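Side-chain contacts in extracellular ligand-binding receptor (Desulfitobacterium hafniense, PDB 4Q6B), which probably captures leucine and related amino acids outside the cytoplasmic membrane and hands them to an ABC transporter for uptake: residues E31-E36 and D291-L296; H118-I123 and G314-G319; N122-Q127 and G338-L343; S256-Q261 and Q268-A273; H328-D331 and D335-G338. All coordinates share one frame; numbering follows the deposited sequence. Where two conformers were deposited one is given.

Two lobes, on a five-stranded parallel and a seven-stranded mixed sheet, enclose leucine, as in type I periplasmic binding proteins. Contact 1 packs helix 26-39 on helix 284-301 and contact 2 helix 311-317 on strand 119-121, centres 15 Å apart. Contacts 2 and 3 share N122 and I123, where the chain leaves strand 119-121 for the other lobe. Contact 4 follows strand 253-257, sheet neighbour of strand 341-347, and is nested within contacts 1 to 3. Contact 5 follows contacts 1, 2 and 4 and shares G338 with contact 3; its centre is about 7 Å from that of contact 2. Contacts 3 and 4 lie on passages between the lobes, and contact 5 folds the loop leading into one of them.

Contact 1 (E31-E36 and D291-L296); sequences ELAVQE and DAVILL
V293 faces A33 at the point where the two helical segments come nearest, and its side chain can be followed outward atom by atom. CB already touches: it lies 3.5 Å from A33 CB, so contact begins at the first side-chain carbon on both sides. CG1 is the branch that continues toward the other helix. With chi1 at 168° it points away from the backbone N and sits 3.5 Å from A33 CB, tighter than usual van der Waals contact. The same methyl lies 3.9 Å from V34 N and 4.0 Å from V34 CG2, the latter being the methyl of V34 that stands beside its own backbone N. V293 CG1 thus rests on the alanine methyl and the start of the next residue.

I294 supplies the second approach to A33. Its chain folds at chi2 (-57°), and the tip CD1 reaches 3.8 Å from A33 CB and 3.9 Å from A33 O. A33 therefore meets two successive residues of 291-296 with one methyl group, and its shortness is consistent with the segment axes approaching to 8.5 Å at a signed crossing angle of -30°.

These segments belong to helices 26-39 and 284-301, which lie side by side in the five-stranded lobe; V293 also rests on I79 of strand 75-79, while Y290 of helix 284-301 reaches A33 and L32. All the close side-chain pairs across the contact are carbon to carbon, which implies that shape and close packing, rather than directional polar bonds, set the spacing of the two helices here.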
# COMPACT_ATOMS: atom_id res chain seq x y z
N GLU A 31 -0.01 8.59 -15.46
CA GLU A 31 0.09 9.20 -16.79
C GLU A 31 0.89 8.32 -17.77
O GLU A 31 0.50 8.15 -18.92
CB GLU A 31 0.67 10.62 -16.68
CG GLU A 31 0.94 11.33 -18.02
CD GLU A 31 1.69 12.66 -17.87
OE1 GLU A 31 2.94 12.67 -17.65
OE2 GLU A 31 1.02 13.71 -17.99
N LEU A 32 1.96 7.72 -17.28
CA LEU A 32 2.72 6.77 -18.10
C LEU A 32 1.84 5.59 -18.55
O LEU A 32 1.98 5.13 -19.68
CB LEU A 32 3.94 6.27 -17.32
CG LEU A 32 5.00 5.55 -18.15
CD1 LEU A 32 5.79 6.47 -19.11
CD2 LEU A 32 6.01 4.82 -17.25
N ALA A 33 0.97 5.08 -17.69
CA ALA A 33 0.11 3.94 -18.09
C ALA A 33 -0.94 4.32 -19.12
O ALA A 33 -1.21 3.57 -20.05
CB ALA A 33 -0.55 3.35 -16.88
N VAL A 34 -1.56 5.47 -18.90
CA VAL A 34 -2.55 5.95 -19.84
C VAL A 34 -1.91 6.15 -21.21
O VAL A 34 -2.51 5.81 -22.26
CB VAL A 34 -3.13 7.26 -19.33
CG1 VAL A 34 -4.01 7.87 -20.42
CG2 VAL A 34 -3.95 7.00 -18.07
N GLN A 35 -0.68 6.68 -21.24
CA GLN A 35 0.02 6.92 -22.51
C GLN A 35 0.29 5.60 -23.21
O GLN A 35 0.15 5.46 -24.43
CB GLN A 35 1.40 7.60 -22.31
CG GLN A 35 1.43 8.99 -21.66
CD GLN A 35 0.98 10.13 -22.56
OE1 GLN A 35 0.94 11.29 -22.13
NE2 GLN A 35 0.65 9.82 -23.82
N GLU A 36 0.64 4.59 -22.40
CA GLU A 36 0.92 3.27 -22.96
C GLU A 36 -0.36 2.66 -23.55
O GLU A 36 -0.34 2.10 -24.64
CB GLU A 36 1.52 2.36 -21.86
CG GLU A 36 1.73 0.90 -22.28
CD GLU A 36 2.71 0.73 -23.44
OE1 GLU A 36 2.55 -0.24 -24.20
OE2 GLU A 36 3.64 1.56 -23.59
N ASP A 291 0.15 -0.10 -12.46
CA ASP A 291 -0.50 -1.40 -12.58
C ASP A 291 -2.03 -1.26 -12.48
O ASP A 291 -2.77 -2.03 -13.17
CB ASP A 291 -0.01 -2.41 -11.52
CG ASP A 291 1.25 -3.17 -11.96
OD1 ASP A 291 1.75 -2.99 -13.11
OD2 ASP A 291 1.75 -3.95 -11.13
N ALA A 292 -2.52 -0.28 -11.72
CA ALA A 292 -3.97 -0.19 -11.57
C ALA A 292 -4.60 0.22 -12.90
O ALA A 292 -5.66 -0.25 -13.26
CB ALA A 292 -4.35 0.85 -10.49
N VAL A 293 -3.99 1.19 -13.58
CA VAL A 293 -4.49 1.65 -14.87
C VAL A 293 -4.40 0.52 -15.88
O VAL A 293 -5.37 0.27 -16.62
CB VAL A 293 -3.71 2.90 -15.39
CG1 VAL A 293 -4.04 3.18 -16.88
CG2 VAL A 293 -4.00 4.12 -14.54
N ILE A 294 -3.29 -0.21 -15.89
CA ILE A 294 -3.13 -1.24 -16.91
C ILE A 294 -4.15 -2.37 -16.66
O ILE A 294 -4.77 -2.90 -17.62
CB ILE A 294 -1.71 -1.82 -16.96
CG1 ILE A 294 -0.66 -0.75 -17.32
CG2 ILE A 294 -1.63 -2.95 -18.02
CD1 ILE A 294 -0.90 -0.04 -18.62
N LEU A 295 -4.32 -2.73 -15.38
CA LEU A 295 -5.26 -3.78 -14.96
C LEU A 295 -6.68 -3.39 -15.37
O LEU A 295 -7.39 -4.15 -16.03
CB LEU A 295 -5.22 -3.96 -13.43
CG LEU A 295 -4.24 -4.88 -12.68
CD1 LEU A 295 -3.80 -4.35 -11.30
CD2 LEU A 295 -4.87 -6.26 -12.53
N LEU A 296 -7.08 -2.17 -15.02
CA LEU A 296 -8.46 -1.74 -15.33
C LEU A 296 -8.69 -1.66 -16.84
O LEU A 296 -9.77 -2.01 -17.36
CB LEU A 296 -8.79 -0.39 -14.71
CG LEU A 296 -8.89 -0.41 -13.20
CD1 LEU A 296 -8.93 1.04 -12.67
CD2 LEU A 296 -10.15 -1.15 -12.77

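Contact 2 (H118-I123 and G314-G319)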
# COMPACT_ATOMS: atom_id res chain seq x y z
N HIS A 118 -17.58 -4.61 -5.29
CA HIS A 118 -16.98 -3.79 -6.35
C HIS A 118 -15.67 -3.14 -5.92
O HIS A 118 -15.17 -2.19 -6.53
CB HIS A 118 -17.99 -2.71 -6.77
CG HIS A 118 -19.25 -3.28 -7.32
ND1 HIS A 118 -19.34 -3.75 -8.62
CD2 HIS A 118 -20.47 -3.51 -6.76
CE1 HIS A 118 -20.55 -4.24 -8.83
NE2 HIS A 118 -21.26 -4.09 -7.72
N VAL A 119 -15.15 -3.63 -4.82
CA VAL A 119 -14.08 -2.89 -4.12
C VAL A 119 -12.83 -3.75 -4.07
O VAL A 119 -12.86 -4.91 -3.66
CB VAL A 119 -14.56 -2.55 -2.69
CG1 VAL A 119 -13.45 -1.94 -1.85
CG2 VAL A 119 -15.77 -1.61 -2.72
N PHE A 120 -11.70 -3.18 -4.48
CA PHE A 120 -10.45 -3.95 -4.68
C PHE A 120 -9.25 -3.17 -4.18
O PHE A 120 -9.35 -1.98 -4.03
CB PHE A 120 -10.23 -4.24 -6.17
CG PHE A 120 -11.32 -5.09 -6.81
CD1 PHE A 120 -11.13 -6.45 -6.93
CD2 PHE A 120 -12.53 -4.53 -7.23
CE1 PHE A 120 -12.12 -7.26 -7.49
CE2 PHE A 120 -13.51 -5.32 -7.83
CZ PHE A 120 -13.30 -6.69 -7.96
N ARG A 121 -8.13 -3.83 -3.95
CA ARG A 121 -6.85 -3.10 -3.86
C ARG A 121 -5.86 -3.91 -4.60
O ARG A 121 -6.03 -5.12 -4.69
CB ARG A 121 -6.41 -2.94 -2.42
CG ARG A 121 -6.46 -4.22 -1.62
CD ARG A 121 -5.72 -4.03 -0.27
NE ARG A 121 -6.37 -4.92 0.71
CZ ARG A 121 -6.86 -4.50 1.87
NH1 ARG A 121 -7.51 -5.36 2.66
NH2 ARG A 121 -6.70 -3.24 2.25
N ASN A 122 -4.83 -3.28 -5.17
CA ASN A 122 -3.83 -4.04 -5.96
C ASN A 122 -2.49 -4.11 -5.24
O ASN A 122 -1.45 -4.26 -5.86
CB ASN A 122 -3.68 -3.51 -7.41
CG ASN A 122 -3.05 -2.14 -7.46
OD1 ASN A 122 -3.13 -1.40 -6.47
ND2 ASN A 122 -2.41 -1.80 -8.57
N ILE A 123 -2.54 -4.04 -3.91
CA ILE A 123 -1.33 -4.10 -3.09
C ILE A 123 -1.64 -5.05 -1.94
O ILE A 123 -2.82 -5.29 -1.63
CB ILE A 123 -0.95 -2.70 -2.57
CG1 ILE A 123 -2.13 -2.08 -1.78
CG2 ILE A 123 -0.59 -1.76 -3.76
CD1 ILE A 123 -1.70 -1.06 -0.85
N GLY A 314 -15.31 -8.91 -14.07
CA GLY A 314 -14.28 -8.99 -15.08
C GLY A 314 -12.89 -8.92 -14.48
O GLY A 314 -11.98 -9.60 -14.95
N LEU A 315 -12.72 -8.11 -13.43
CA LEU A 315 -11.41 -8.08 -12.73
C LEU A 315 -11.06 -9.40 -12.07
O LEU A 315 -9.89 -9.88 -12.12
CB LEU A 315 -11.37 -6.97 -11.67
CG LEU A 315 -11.18 -5.54 -12.21
CD1 LEU A 315 -11.43 -4.59 -11.06
CD2 LEU A 315 -9.79 -5.33 -12.79
N ARG A 316 -12.05 -10.03 -11.45
CA ARG A 316 -11.85 -11.35 -10.87
C ARG A 316 -11.55 -12.42 -11.94
O ARG A 316 -10.71 -13.29 -11.74
CB ARG A 316 -13.06 -11.74 -10.03
CG ARG A 316 -13.13 -10.89 -8.72
CD ARG A 316 -14.26 -11.33 -7.81
NE ARG A 316 -14.12 -10.55 -6.59
CZ ARG A 316 -14.81 -9.45 -6.31
NH1 ARG A 316 -15.76 -9.00 -7.13
NH2 ARG A 316 -14.54 -8.81 -5.17
N ASP A 317 -12.17 -12.28 -13.10
CA ASP A 317 -12.02 -13.22 -14.19
C ASP A 317 -10.62 -13.18 -14.79
O ASP A 317 -10.22 -14.14 -15.48
CB ASP A 317 -13.05 -12.94 -15.29
CG ASP A 317 -14.44 -13.49 -14.95
OD1 ASP A 317 -15.42 -13.11 -15.64
OD2 ASP A 317 -14.56 -14.32 -14.01
N LEU A 318 -9.87 -12.11 -14.55
CA LEU A 318 -8.47 -12.08 -15.05
C LEU A 318 -7.64 -13.19 -14.44
O LEU A 318 -6.71 -13.71 -15.09
CB LEU A 318 -7.82 -10.73 -14.81
CG LEU A 318 -8.48 -9.66 -15.67
CD1 LEU A 318 -7.93 -8.30 -15.34
CD2 LEU A 318 -8.35 -9.96 -17.14
N GLY A 319 -7.94 -13.59 -13.20
CA GLY A 319 -7.17 -14.65 -12.57
C GLY A 319 -5.81 -14.03 -12.32
O GLY A 319 -5.71 -12.82 -12.19
O HOH W 1 -15.15 -6.39 -3.52
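F120 presents its ring to L315 and R316, packing helix 311-317 against strand 119-121, an outermost strand of the five-stranded parallel sheet. Its CG lies anti to the carbonyl carbon (chi1 -63°), which turns the ring toward the helix. The two partners meet the ring in different ways. L315 comes over a face: its CD1 is 4.0 Å from the ring centroid and only 15° off the normal, which meets the geometry of a CH-pi contact. The methyl is displaced toward the CD2-CE2 side, with CE2 3.9 Å from L315 CD1.

R316 approaches the far end of the ring. Its CG lies in the ring plane at the edge, 4.0 Å from F120 CE1, and from there the chain runs extended to NE, carrying the guanidinium past CE1 and CZ. The flat groups are not parallel: their planes are 38° apart. F120 CZ stands over one face of the guanidinium, 3.6 Å from R316 CZ, whereas R316 NH1, 3.5 Å from F120 CZ, is oblique to the ring. This is close contact between planar groups rather than a flat stack.

Polar bonds fix the rotation of the guanidinium. NH1 donates to I117 O and NE to D331 O, so the group ties the loop before the strand to the chain that follows strand 326-328. F330 adds an edge-to-face contact with F120. The third nitrogen uses a water lying in the guanidinium plane at its edge: this water accepts from R316 NH2 at 3.0 Å and from V119 N at 3.1 Å.

Contact 3 (N122-Q127 and G338-L343)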
# COMPACT_ATOMS: atom_id res chain seq x y z
N ASN A 122 -4.83 -3.28 -5.17
CA ASN A 122 -3.83 -4.04 -5.96
C ASN A 122 -2.49 -4.11 -5.24
O ASN A 122 -1.45 -4.26 -5.86
CB ASN A 122 -3.68 -3.51 -7.41
CG ASN A 122 -3.05 -2.14 -7.46
OD1 ASN A 122 -3.13 -1.40 -6.47
ND2 ASN A 122 -2.41 -1.80 -8.57
N ILE A 123 -2.54 -4.04 -3.91
CA ILE A 123 -1.33 -4.10 -3.09
C ILE A 123 -1.64 -5.05 -1.94
O ILE A 123 -2.82 -5.29 -1.63
CB ILE A 123 -0.95 -2.70 -2.57
CG1 ILE A 123 -2.13 -2.08 -1.78
CG2 ILE A 123 -0.59 -1.76 -3.76
CD1 ILE A 123 -1.70 -1.06 -0.85
N PRO A 124 -0.60 -5.56 -1.26
CA PRO A 124 -0.85 -6.45 -0.10
C PRO A 124 -1.44 -5.68 1.06
O PRO A 124 -1.12 -4.50 1.28
CB PRO A 124 0.55 -6.94 0.30
CG PRO A 124 1.52 -5.99 -0.39
CD PRO A 124 0.84 -5.43 -1.60
N SER A 125 -2.27 -6.36 1.86
CA SER A 125 -2.85 -5.75 3.05
C SER A 125 -1.82 -5.81 4.17
O SER A 125 -0.79 -6.51 4.05
CB SER A 125 -4.06 -6.53 3.53
OG SER A 125 -3.66 -7.73 4.16
N ASP A 126 -2.13 -5.10 5.23
CA ASP A 126 -1.30 -5.09 6.46
C ASP A 126 -1.05 -6.48 6.99
O ASP A 126 0.01 -6.74 7.55
CB ASP A 126 -1.96 -4.28 7.59
CG ASP A 126 -2.03 -2.81 7.29
OD1 ASP A 126 -1.18 -2.30 6.52
OD2 ASP A 126 -2.96 -2.15 7.84
N GLN A 127 -2.05 -7.33 6.90
CA GLN A 127 -1.97 -8.70 7.37
C GLN A 127 -0.96 -9.51 6.55
O GLN A 127 -0.16 -10.28 7.11
CB GLN A 127 -3.36 -9.33 7.38
CG GLN A 127 -3.37 -10.83 7.37
CD GLN A 127 -4.74 -11.40 7.61
OE1 GLN A 127 -5.73 -10.66 7.64
NE2 GLN A 127 -4.81 -12.72 7.81
N GLY A 338 -1.78 -11.88 -4.75
CA GLY A 338 -0.53 -12.17 -5.44
C GLY A 338 0.66 -12.06 -4.50
O GLY A 338 0.54 -11.39 -3.47
N ASP A 339 1.78 -12.69 -4.82
CA ASP A 339 2.98 -12.51 -3.98
C ASP A 339 3.65 -11.17 -4.31
O ASP A 339 4.61 -11.09 -5.08
CB ASP A 339 3.97 -13.69 -4.11
CG ASP A 339 4.77 -13.89 -2.82
OD1 ASP A 339 5.10 -12.88 -2.15
OD2 ASP A 339 5.05 -15.06 -2.46
N LEU A 340 3.11 -10.12 -3.69
CA LEU A 340 3.51 -8.75 -4.01
C LEU A 340 4.35 -8.09 -2.90
O LEU A 340 4.83 -6.98 -3.10
CB LEU A 340 2.28 -7.88 -4.20
CG LEU A 340 1.48 -8.38 -5.39
CD1 LEU A 340 0.07 -7.82 -5.31
CD2 LEU A 340 2.17 -7.94 -6.71
N VAL A 341 4.52 -8.74 -1.75
CA VAL A 341 5.27 -8.08 -0.68
C VAL A 341 6.77 -8.03 -1.04
O VAL A 341 7.38 -9.05 -1.48
CB VAL A 341 5.10 -8.81 0.65
CG1 VAL A 341 6.13 -8.27 1.73
CG2 VAL A 341 3.65 -8.65 1.15
N VAL A 342 7.39 -6.85 -0.81
CA VAL A 342 8.83 -6.69 -1.04
C VAL A 342 9.43 -6.12 0.24
O VAL A 342 8.93 -5.11 0.77
CB VAL A 342 9.05 -5.69 -2.20
CG1 VAL A 342 10.56 -5.34 -2.41
CG2 VAL A 342 8.46 -6.23 -3.50
N LEU A 343 10.42 -6.80 0.79
CA LEU A 343 11.10 -6.31 2.00
C LEU A 343 12.28 -5.43 1.57
O LEU A 343 13.06 -5.78 0.66
CB LEU A 343 11.57 -7.47 2.86
CG LEU A 343 10.48 -8.46 3.29
CD1 LEU A 343 11.01 -9.41 4.37
CD2 LEU A 343 9.29 -7.73 3.83
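P124 packs against two successive residues of 338-343, L340 and V341. Before them, G338 and D339 turn the backbone: D339 is the centre of an inverse gamma turn, closed by a weak bond from L340 N to G338 O (2.9 Å). L340 then offers two carbons. Its CB lies 3.9 Å from P124 CD, while the tip CD1 lies beside the backbone, 3.9 Å from N122 O.

Both passages are interlobe links of the type I periplasmic-binding-protein fold: 122-125 leads from strand 119-121 of one lobe to helix 126-139 of the other, and the chain at G338 is returning to strand 341-347. The proline thus joins two crossings, and it also touches F257 of strand 253-257.

V341 reaches the other side-chain atoms of the ring through one methyl. With CG1 anti to the backbone N (chi1 169°), CG2 is left beside that N and meets P124 CB at 3.6 Å and P124 CG at 3.7 Å. V341 also lies on E128 and Q132 of helix 126-139. At V342 the backbone pairs with S256, which places strand 341-347 beside strand 253-257.

Contact 4 (S256-Q261 and Q268-A273); sequences SFFNPQ and QDFVEA
F258 and F270 both carry CG anti to the backbone N (chi1 -177° in F258), which extends the two rings toward each other from loop and helix. They meet obliquely, with planes at 83° and centroids 5.8 Å apart. CZ of F258 arrives near the plane of the F270 ring, at its edge, 3.8 Å from F270 CE2. The rim of F258 has a second neighbour, V271 CG2, lying near the ring plane 4.1 Å from F258 CZ. That same methyl is 4.0 Å from P260 CB, so one methyl of V271 meets both the phenylalanine rim and the proline ring.

The polar part depends on a bend in Q268 at chi2 (-55°), which curls the amide back toward the loop. Q268 NE2 donates to P260 O at 3.0 Å; the bond is somewhat bent, and the donor stands well above the carbonyl plane. NE2 also serves R262 O, so one amide grips two loop carbonyls. An Asx turn shapes the chain there: N259 OD1 accepts from Q261 N at 2.8 Å.

This loop carries the chain from strand 253-257 of the mixed sheet to helix 265-278, one of the interlobe crossings. Helix 284-301 contributes A287, touched by both F258 and F270, and Y290, whose ring meets F270; on the loop side, P260 lies against Y353 of strand 350-353.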
# COMPACT_ATOMS: atom_id res chain seq x y z
N SER A 256 6.84 -3.68 2.35
CA SER A 256 6.26 -2.81 1.35
C SER A 256 5.99 -3.62 0.11
O SER A 256 5.76 -4.80 0.20
CB SER A 256 7.16 -1.63 1.04
OG SER A 256 6.46 -0.67 0.29
N PHE A 257 5.94 -2.94 -1.02
CA PHE A 257 5.72 -3.55 -2.31
C PHE A 257 6.46 -2.78 -3.42
O PHE A 257 6.87 -1.65 -3.22
CB PHE A 257 4.23 -3.65 -2.61
CG PHE A 257 3.53 -2.33 -2.53
CD1 PHE A 257 2.88 -1.95 -1.39
CD2 PHE A 257 3.56 -1.47 -3.60
CE1 PHE A 257 2.26 -0.73 -1.31
CE2 PHE A 257 2.94 -0.25 -3.52
CZ PHE A 257 2.29 0.12 -2.38
N PHE A 258 6.64 -3.43 -4.55
CA PHE A 258 7.38 -2.93 -5.70
C PHE A 258 8.89 -3.06 -5.54
O PHE A 258 9.48 -2.44 -4.68
CB PHE A 258 7.02 -1.50 -6.14
CG PHE A 258 7.76 -1.05 -7.37
CD1 PHE A 258 7.67 -1.78 -8.54
CD2 PHE A 258 8.56 0.06 -7.35
CE1 PHE A 258 8.36 -1.41 -9.67
CE2 PHE A 258 9.24 0.45 -8.47
CZ PHE A 258 9.14 -0.28 -9.63
N ASN A 259 9.48 -3.89 -6.37
CA ASN A 259 10.94 -4.03 -6.40
C ASN A 259 11.43 -3.59 -7.77
O ASN A 259 11.21 -4.30 -8.76
CB ASN A 259 11.30 -5.49 -6.17
CG ASN A 259 12.81 -5.72 -6.18
OD1 ASN A 259 13.59 -4.80 -6.50
ND2 ASN A 259 13.22 -6.93 -5.83
N PRO A 260 12.09 -2.43 -7.86
CA PRO A 260 12.53 -1.94 -9.17
C PRO A 260 13.72 -2.71 -9.72
O PRO A 260 14.11 -2.46 -10.86
CB PRO A 260 12.93 -0.49 -8.89
CG PRO A 260 13.26 -0.46 -7.42
CD PRO A 260 12.44 -1.51 -6.75
N GLN A 261 14.30 -3.57 -8.89
CA GLN A 261 15.40 -4.45 -9.30
C GLN A 261 14.91 -5.87 -9.62
O GLN A 261 15.74 -6.77 -9.81
CB GLN A 261 16.52 -4.51 -8.23
CG GLN A 261 17.14 -3.16 -7.97
CD GLN A 261 18.28 -3.20 -6.95
OE1 GLN A 261 18.56 -4.23 -6.30
NE2 GLN A 261 18.94 -2.07 -6.80
N GLN A 268 11.21 -4.20 -15.62
CA GLN A 268 12.29 -3.41 -16.22
C GLN A 268 11.81 -2.51 -17.35
O GLN A 268 12.36 -1.41 -17.50
CB GLN A 268 13.47 -4.30 -16.70
CG GLN A 268 14.13 -5.02 -15.51
CD GLN A 268 14.57 -4.03 -14.43
OE1 GLN A 268 15.26 -3.03 -14.72
NE2 GLN A 268 14.27 -4.37 -13.18
N ASP A 269 10.81 -2.92 -18.13
CA ASP A 269 10.30 -2.02 -19.17
C ASP A 269 9.72 -0.74 -18.54
O ASP A 269 9.96 0.39 -19.03
CB ASP A 269 9.25 -2.75 -20.02
CG ASP A 269 8.62 -1.87 -21.05
OD1 ASP A 269 9.32 -1.47 -21.99
OD2 ASP A 269 7.42 -1.54 -20.90
N PHE A 270 8.97 -0.93 -17.45
CA PHE A 270 8.38 0.18 -16.72
C PHE A 270 9.45 1.10 -16.13
O PHE A 270 9.35 2.36 -16.25
CB PHE A 270 7.47 -0.38 -15.63
CG PHE A 270 7.08 0.63 -14.59
CD1 PHE A 270 6.13 1.58 -14.88
CD2 PHE A 270 7.69 0.63 -13.32
CE1 PHE A 270 5.74 2.52 -13.90
CE2 PHE A 270 7.28 1.57 -12.31
CZ PHE A 270 6.32 2.52 -12.63
N VAL A 271 10.44 0.52 -15.46
CA VAL A 271 11.47 1.33 -14.79
C VAL A 271 12.19 2.22 -15.82
O VAL A 271 12.43 3.42 -15.58
CB VAL A 271 12.45 0.44 -13.99
CG1 VAL A 271 13.76 1.17 -13.73
CG2 VAL A 271 11.80 -0.00 -12.69
N GLU A 272 12.57 1.63 -16.97
CA GLU A 272 13.24 2.38 -18.02
C GLU A 272 12.35 3.47 -18.63
O GLU A 272 12.80 4.61 -18.82
CB GLU A 272 13.72 1.44 -19.13
CG GLU A 272 14.44 2.18 -20.26
CD GLU A 272 15.71 2.91 -19.81
OE1 GLU A 272 16.26 2.57 -18.73
OE2 GLU A 272 16.16 3.82 -20.55
N ALA A 273 11.11 3.11 -18.94
CA ALA A 273 10.16 4.07 -19.50
C ALA A 273 9.92 5.22 -18.52
O ALA A 273 9.89 6.39 -18.93
CB ALA A 273 8.83 3.38 -19.84

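Contact 5 (H328-D331 and D335-G338); sequences HRFD and DDIG
F330 and D336 form a single antiparallel beta bridge that pinches together the loop between strands 326-328 and 341-347. They are a non-hydrogen-bonded pair, bracketed by two fairly straight backbone bonds: I337 N to R329 O at 2.7 Å and D331 N to D335 O at 3.0 Å. Between these, F330 CA makes a CA-H...O contact with D335 O at 3.3 Å.

The D336 carboxylate satisfies three donors. Its CG is anti to the backbone N (chi1 -159°), which turns the group back along the bridge toward H328. OD2 accepts from H328 ND1 at 2.6 Å, in the imidazole plane and with an N-H...O angle of 171°, on the syn side of the carboxylate. OD1 takes two backbone donors from opposite faces of its plane: R329 N at 2.8 Å, and G338 N at 3.2 Å, the latter making an Asx turn. The other imidazole nitrogen, H328 NE2, is hydrogen-bonded to D291 OD2 on helix 284-301; two carboxylates on one ring would probably favour the doubly protonated histidine.

At the turn end of the bridge, D331 OD1 accepts from R333 N and, weakly, from D335 N. The D335 carboxylate has outside partners, R121 through OD1 and both T112 OG1 and R333 through OD2, so the loop is tied to the strand 119-121 region. I337 lies alongside R329 and also turns a methyl to the neighbouring acid, with its CG2 3.7 Å from D331 OD2.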
# COMPACT_ATOMS: atom_id res chain seq x y z
N HIS A 328 -0.42 -10.31 -9.83
CA HIS A 328 -1.64 -9.85 -9.16
C HIS A 328 -2.71 -10.92 -9.26
O HIS A 328 -2.78 -11.62 -10.26
CB HIS A 328 -2.17 -8.58 -9.84
CG HIS A 328 -1.32 -7.35 -9.62
ND1 HIS A 328 -1.45 -6.54 -8.50
CD2 HIS A 328 -0.35 -6.79 -10.38
CE1 HIS A 328 -0.60 -5.53 -8.59
NE2 HIS A 328 0.08 -5.66 -9.71
N ARG A 329 -3.56 -11.05 -8.25
CA ARG A 329 -4.74 -11.90 -8.40
C ARG A 329 -5.76 -11.50 -7.36
O ARG A 329 -5.44 -11.44 -6.18
CB ARG A 329 -4.37 -13.36 -8.22
CG ARG A 329 -5.55 -14.26 -8.43
CD ARG A 329 -5.15 -15.70 -8.25
NE ARG A 329 -6.26 -16.51 -8.78
CZ ARG A 329 -6.15 -17.80 -9.13
NH1 ARG A 329 -7.21 -18.46 -9.59
NH2 ARG A 329 -4.97 -18.42 -9.04
N PHE A 330 -6.97 -11.20 -7.80
CA PHE A 330 -8.02 -10.75 -6.86
C PHE A 330 -8.82 -11.91 -6.36
O PHE A 330 -9.17 -12.81 -7.14
CB PHE A 330 -8.95 -9.76 -7.53
CG PHE A 330 -8.29 -8.53 -7.94
CD1 PHE A 330 -7.70 -7.71 -7.00
CD2 PHE A 330 -8.30 -8.14 -9.27
CE1 PHE A 330 -7.09 -6.55 -7.37
CE2 PHE A 330 -7.71 -6.94 -9.63
CZ PHE A 330 -7.11 -6.16 -8.66
N ASP A 331 -9.10 -11.94 -5.06
CA ASP A 331 -9.98 -12.97 -4.53
C ASP A 331 -11.44 -12.50 -4.46
O ASP A 331 -11.78 -11.40 -4.96
CB ASP A 331 -9.47 -13.57 -3.20
CG ASP A 331 -9.59 -12.61 -1.99
OD1 ASP A 331 -10.20 -11.54 -2.10
OD2 ASP A 331 -9.09 -12.97 -0.91
N ASP A 335 -9.34 -8.62 -2.06
CA ASP A 335 -7.91 -8.56 -1.72
C ASP A 335 -7.06 -9.02 -2.90
O ASP A 335 -7.49 -9.86 -3.70
CB ASP A 335 -7.59 -9.42 -0.51
CG ASP A 335 -8.02 -8.74 0.81
OD1 ASP A 335 -7.71 -7.55 0.96
OD2 ASP A 335 -8.69 -9.37 1.63
N ASP A 336 -5.85 -8.48 -2.99
CA ASP A 336 -4.90 -8.97 -3.98
C ASP A 336 -4.05 -10.02 -3.31
O ASP A 336 -3.32 -9.74 -2.33
CB ASP A 336 -4.04 -7.79 -4.51
CG ASP A 336 -3.39 -8.10 -5.86
OD1 ASP A 336 -3.06 -9.29 -6.14
OD2 ASP A 336 -3.19 -7.15 -6.66
N ILE A 337 -4.17 -11.26 -3.78
CA ILE A 337 -3.50 -12.33 -3.08
C ILE A 337 -2.20 -12.69 -3.78
O ILE A 337 -1.58 -13.68 -3.41
CB ILE A 337 -4.39 -13.60 -2.89
CG1 ILE A 337 -4.84 -14.18 -4.24
CG2 ILE A 337 -5.61 -13.26 -2.05
CD1 ILE A 337 -5.63 -15.53 -4.13
N GLY A 338 -1.78 -11.88 -4.75
CA GLY A 338 -0.53 -12.17 -5.44
C GLY A 338 0.66 -12.06 -4.50
O GLY A 338 0.54 -11.39 -3.47